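Local coordinates for DUF5618 domain-containing protein (Dyadobacter fermentans, PDB 3MFN), which is of unknown function but folds as a compact, largely helical protein of the DUF5618 family, at residues 77-85 and 142-153. Residues are numbered along the deposited sequence; the frame is centred on the assembly and turned at random.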
loop_
_atom_site.group_PDB
_atom_site.type_symbol
_atom_site.label_atom_id
_atom_site.label_comp_id
_atom_site.label_asym_id
_atom_site.label_seq_id
_atom_site.Cartn_x
_atom_site.Cartn_y
_atom_site.Cartn_z
ATOM N N VAL A 77 -11.623 11.653 -4.161
ATOM C CA VAL A 77 -10.771 11.798 -5.301
ATOM C C VAL A 77 -11.582 11.613 -6.590
ATOM O O VAL A 77 -11.465 12.430 -7.538
ATOM C CB VAL A 77 -9.582 10.796 -5.256
ATOM C CG1 VAL A 77 -8.712 10.886 -6.577
ATOM C CG2 VAL A 77 -8.797 10.986 -4.022
ATOM N N LEU A 78 -12.334 10.526 -6.692
ATOM C CA LEU A 78 -13.201 10.328 -7.866
ATOM C C LEU A 78 -14.173 11.481 -8.116
ATOM O O LEU A 78 -14.382 11.882 -9.246
ATOM C CB LEU A 78 -13.960 8.992 -7.799
ATOM C CG LEU A 78 -13.112 7.710 -7.735
ATOM C CD1 LEU A 78 -13.925 6.454 -8.044
ATOM C CD2 LEU A 78 -11.804 7.756 -8.667
ATOM N N PHE A 79 -14.730 12.059 -7.047
ATOM C CA PHE A 79 -15.621 13.185 -7.168
ATOM C C PHE A 79 -14.952 14.386 -7.884
ATOM O O PHE A 79 -15.494 14.927 -8.874
ATOM C CB PHE A 79 -16.160 13.551 -5.787
ATOM C CG PHE A 79 -17.349 14.468 -5.832
ATOM C CD1 PHE A 79 -17.179 15.834 -5.991
ATOM C CD2 PHE A 79 -18.633 13.958 -5.725
ATOM C CE1 PHE A 79 -18.289 16.684 -6.052
ATOM C CE2 PHE A 79 -19.752 14.789 -5.763
ATOM C CZ PHE A 79 -19.582 16.164 -5.956
ATOM N N ALA A 80 -13.745 14.756 -7.455
ATOM C CA ALA A 80 -12.978 15.777 -8.153
ATOM C C ALA A 80 -12.738 15.355 -9.598
ATOM O O ALA A 80 -12.994 16.138 -10.493
ATOM C CB ALA A 80 -11.628 16.087 -7.432
ATOM N N LEU A 81 -12.285 14.115 -9.828
ATOM C CA LEU A 81 -12.035 13.645 -11.193
ATOM C C LEU A 81 -13.271 13.630 -12.099
ATOM O O LEU A 81 -13.186 14.016 -13.274
ATOM C CB LEU A 81 -11.314 12.288 -11.214
ATOM C CG LEU A 81 -9.891 12.272 -10.577
ATOM C CD1 LEU A 81 -9.302 10.883 -10.513
ATOM C CD2 LEU A 81 -8.913 13.206 -11.325
ATOM N N ASP A 82 -14.410 13.218 -11.562
ATOM C CA ASP A 82 -15.645 13.119 -12.332
ATOM C C ASP A 82 -16.080 14.494 -12.768
ATOM O O ASP A 82 -16.621 14.667 -13.875
ATOM C CB ASP A 82 -16.768 12.500 -11.498
ATOM C CG ASP A 82 -16.595 11.010 -11.329
ATOM O OD1 ASP A 82 -15.887 10.441 -12.155
ATOM O OD2 ASP A 82 -17.142 10.410 -10.376
ATOM N N HIS A 83 -15.855 15.468 -11.890
ATOM C CA HIS A 83 -16.221 16.822 -12.202
ATOM C C HIS A 83 -15.309 17.397 -13.274
ATOM O O HIS A 83 -15.761 18.107 -14.110
ATOM C CB HIS A 83 -16.259 17.768 -10.989
ATOM C CG HIS A 83 -16.756 19.140 -11.346
ATOM N ND1 HIS A 83 -18.084 19.502 -11.251
ATOM C CD2 HIS A 83 -16.109 20.223 -11.839
ATOM C CE1 HIS A 83 -18.234 20.747 -11.669
ATOM N NE2 HIS A 83 -17.048 21.212 -12.018
ATOM N N TYR A 84 -14.025 17.045 -13.278
ATOM C CA TYR A 84 -13.098 17.576 -14.289
ATOM C C TYR A 84 -13.266 16.912 -15.682
ATOM O O TYR A 84 -13.242 17.588 -16.722
ATOM C CB TYR A 84 -11.657 17.409 -13.797
ATOM C CG TYR A 84 -10.591 17.937 -14.740
ATOM C CD1 TYR A 84 -10.627 19.239 -15.180
ATOM C CD2 TYR A 84 -9.530 17.144 -15.157
ATOM C CE1 TYR A 84 -9.629 19.755 -16.077
ATOM C CE2 TYR A 84 -8.532 17.642 -16.038
ATOM C CZ TYR A 84 -8.600 18.944 -16.490
ATOM O OH TYR A 84 -7.645 19.443 -17.341
ATOM N N PHE A 85 -13.386 15.580 -15.695
ATOM C CA PHE A 85 -13.376 14.805 -16.944
ATOM C C PHE A 85 -14.794 14.611 -17.512
ATOM O O PHE A 85 -14.986 14.249 -18.686
ATOM C CB PHE A 85 -12.724 13.432 -16.711
ATOM C CG PHE A 85 -11.222 13.481 -16.506
ATOM C CD1 PHE A 85 -10.399 14.105 -17.412
ATOM C CD2 PHE A 85 -10.647 12.841 -15.445
ATOM C CE1 PHE A 85 -9.040 14.116 -17.233
ATOM C CE2 PHE A 85 -9.313 12.841 -15.274
ATOM C CZ PHE A 85 -8.506 13.497 -16.151
ATOM N N ALA A 142 -3.756 11.619 -2.518
ATOM C CA ALA A 142 -5.145 12.027 -2.759
ATOM C C ALA A 142 -5.264 13.553 -2.796
ATOM O O ALA A 142 -5.870 14.066 -3.701
ATOM C CB ALA A 142 -6.037 11.486 -1.696
ATOM N N GLU A 143 -4.679 14.288 -1.843
ATOM C CA GLU A 143 -4.724 15.740 -1.894
ATOM C C GLU A 143 -3.964 16.279 -3.108
ATOM O O GLU A 143 -4.322 17.292 -3.671
ATOM C CB GLU A 143 -4.173 16.357 -0.599
ATOM C CG GLU A 143 -4.263 17.869 -0.548
ATOM C CD GLU A 143 -5.666 18.390 -0.144
ATOM O OE1 GLU A 143 -6.560 17.581 0.209
ATOM O OE2 GLU A 143 -5.846 19.631 -0.117
ATOM N N ILE A 144 -2.910 15.575 -3.528
ATOM C CA ILE A 144 -2.190 15.945 -4.732
ATOM C C ILE A 144 -3.086 15.912 -5.943
ATOM O O ILE A 144 -3.066 16.824 -6.783
ATOM C CB ILE A 144 -0.923 15.082 -4.983
ATOM C CG1 ILE A 144 0.219 15.500 -4.051
ATOM C CG2 ILE A 144 -0.428 15.268 -6.417
ATOM C CD1 ILE A 144 1.448 14.491 -4.077
ATOM N N ILE A 145 -3.897 14.881 -6.031
ATOM C CA ILE A 145 -4.799 14.729 -7.167
ATOM C C ILE A 145 -5.903 15.778 -7.111
ATOM O O ILE A 145 -6.289 16.347 -8.129
ATOM C CB ILE A 145 -5.485 13.324 -7.214
ATOM C CG1 ILE A 145 -4.459 12.208 -7.410
ATOM C CG2 ILE A 145 -6.508 13.302 -8.344
ATOM C CD1 ILE A 145 -3.627 12.357 -8.722
ATOM N N ILE A 146 -6.428 16.047 -5.922
ATOM C CA ILE A 146 -7.502 17.047 -5.831
ATOM C C ILE A 146 -6.952 18.430 -6.188
ATOM O O ILE A 146 -7.621 19.182 -6.889
ATOM C CB ILE A 146 -8.176 17.046 -4.474
ATOM C CG1 ILE A 146 -8.905 15.714 -4.286
ATOM C CG2 ILE A 146 -9.096 18.283 -4.396
ATOM C CD1 ILE A 146 -9.363 15.337 -2.893
ATOM N N ASP A 147 -5.741 18.753 -5.749
ATOM C CA ASP A 147 -5.148 20.049 -6.070
ATOM C C ASP A 147 -4.856 20.143 -7.554
ATOM O O ASP A 147 -5.009 21.203 -8.150
ATOM C CB ASP A 147 -3.828 20.275 -5.333
ATOM C CG ASP A 147 -3.991 20.438 -3.836
ATOM O OD1 ASP A 147 -5.135 20.566 -3.284
ATOM O OD2 ASP A 147 -2.922 20.431 -3.184
ATOM N N TRP A 148 -4.436 19.041 -8.164
ATOM C CA TRP A 148 -4.191 19.049 -9.605
ATOM C C TRP A 148 -5.478 19.438 -10.365
ATOM O O TRP A 148 -5.463 20.294 -11.268
ATOM C CB TRP A 148 -3.685 17.669 -10.045
ATOM C CG TRP A 148 -3.472 17.543 -11.503
ATOM C CD1 TRP A 148 -2.354 17.898 -12.202
ATOM C CD2 TRP A 148 -4.379 16.985 -12.465
ATOM N NE1 TRP A 148 -2.507 17.580 -13.540
ATOM C CE2 TRP A 148 -3.736 17.017 -13.721
ATOM C CE3 TRP A 148 -5.658 16.407 -12.380
ATOM C CZ2 TRP A 148 -4.347 16.565 -14.892
ATOM C CZ3 TRP A 148 -6.267 15.946 -13.558
ATOM C CH2 TRP A 148 -5.604 16.039 -14.797
ATOM N N VAL A 149 -6.592 18.828 -9.992
ATOM C CA VAL A 149 -7.912 19.180 -10.538
ATOM C C VAL A 149 -8.244 20.648 -10.333
ATOM O O VAL A 149 -8.502 21.367 -11.308
ATOM C CB VAL A 149 -9.030 18.295 -9.938
ATOM C CG1 VAL A 149 -10.406 18.828 -10.282
ATOM C CG2 VAL A 149 -8.867 16.817 -10.438
ATOM N N GLU A 150 -8.200 21.120 -9.082
ATOM C CA GLU A 150 -8.482 22.528 -8.787
ATOM C C GLU A 150 -7.682 23.415 -9.744
ATOM O O GLU A 150 -8.209 24.318 -10.384
ATOM C CB GLU A 150 -8.107 22.882 -7.339
ATOM C CG GLU A 150 -8.494 24.341 -6.962
ATOM C CD GLU A 150 -8.056 24.792 -5.563
ATOM O OE1 GLU A 150 -7.041 24.289 -5.074
ATOM O OE2 GLU A 150 -8.716 25.700 -4.977
ATOM N N ARG A 151 -6.401 23.107 -9.827
ATOM C CA ARG A 151 -5.438 23.884 -10.544
ATOM C C ARG A 151 -5.558 23.808 -12.066
ATOM O O ARG A 151 -5.089 24.721 -12.733
ATOM C CB ARG A 151 -4.075 23.396 -10.114
ATOM C CG ARG A 151 -2.926 24.190 -10.618
ATOM C CD ARG A 151 -1.679 23.707 -9.896
ATOM N NE ARG A 151 -1.112 22.556 -10.591
ATOM C CZ ARG A 151 -0.845 21.364 -10.059
ATOM N NH1 ARG A 151 -0.305 20.437 -10.849
ATOM N NH2 ARG A 151 -1.070 21.097 -8.770
ATOM N N ARG A 152 -6.158 22.743 -12.613
ATOM C CA ARG A 152 -6.452 22.657 -14.047
ATOM C C ARG A 152 -7.710 23.457 -14.373
ATOM O O ARG A 152 -7.738 24.234 -15.333
ATOM C CB ARG A 152 -6.635 21.199 -14.499
ATOM C CG ARG A 152 -5.379 20.336 -14.347
ATOM C CD ARG A 152 -4.295 20.681 -15.369
ATOM N NE ARG A 152 -4.500 19.929 -16.592
ATOM C CZ ARG A 152 -3.662 19.884 -17.619
ATOM N NH1 ARG A 152 -2.518 20.570 -17.629
ATOM N NH2 ARG A 152 -3.993 19.145 -18.659
ATOM N N LEU A 153 -8.739 23.283 -13.548
ATOM C CA LEU A 153 -10.034 23.941 -13.742
ATOM C C LEU A 153 -9.984 25.475 -13.704
ATOM O O LEU A 153 -10.849 26.136 -14.289
ATOM C CB LEU A 153 -11.037 23.459 -12.702
ATOM C CG LEU A 153 -11.458 21.981 -12.735
ATOM C CD1 LEU A 153 -12.140 21.604 -11.425
ATOM C CD2 LEU A 153 -12.366 21.689 -13.927
#
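Tyr84 enters helix 142-153 as a knob into a hole, lodged among Trp148, Val149, Arg152 and Leu153. Along its CD2 and CE2 atoms the phenol meets the indole obliquely, Tyr84 CE2 lying 3.6 Å from Trp148 CH2 with the two planes 86° apart. Leu153 CD2 instead sits at the ring edge near its plane, 3.3 Å from Tyr84 CD1, a tight fit. Because CG of Tyr84 stands anti to the backbone N (chi1 -179°), the ring reaches across the groove to Arg152, whose CB packs 3.6 Å from Tyr84 CZ. In the modelled conformer, Arg152 NE lies 3.3 Å from Tyr84 OH in a long, bent and tentative hydrogen bond, and Arg152 CG lies over the centre of the Trp148 ring.

Deeper in, contacts turn mostly aliphatic: Leu81 CD2 wedges between Ile145 CG2 and Val149 CG2 (3.7 Å to the latter), and Val77 CG2 meets Ala142 CB at 3.6 Å. Small Ala80, facing Ile146 and Val149, is consistent with segment axes that approach to 9.3 Å at a crossing angle of 23°. The contact thus joins the C-terminal ends of helices 63-85 and 132-153, nearly parallel. Helix 107-126 adds Ile109 and Phe113 to the same core, while Gln105, from a loop, gives Tyr84 OH its stronger polar partner through OE1, which Arg152 NH2 also meets weakly. A phenylalanine in place of Tyr84 could still fill the hole but would probably cost Gln105 OE1 its hydroxyl partner. An apolar interior here meets a polar margin, one phenol packing as a knob while its hydroxyl binds the side-chain carbonyl of Gln105.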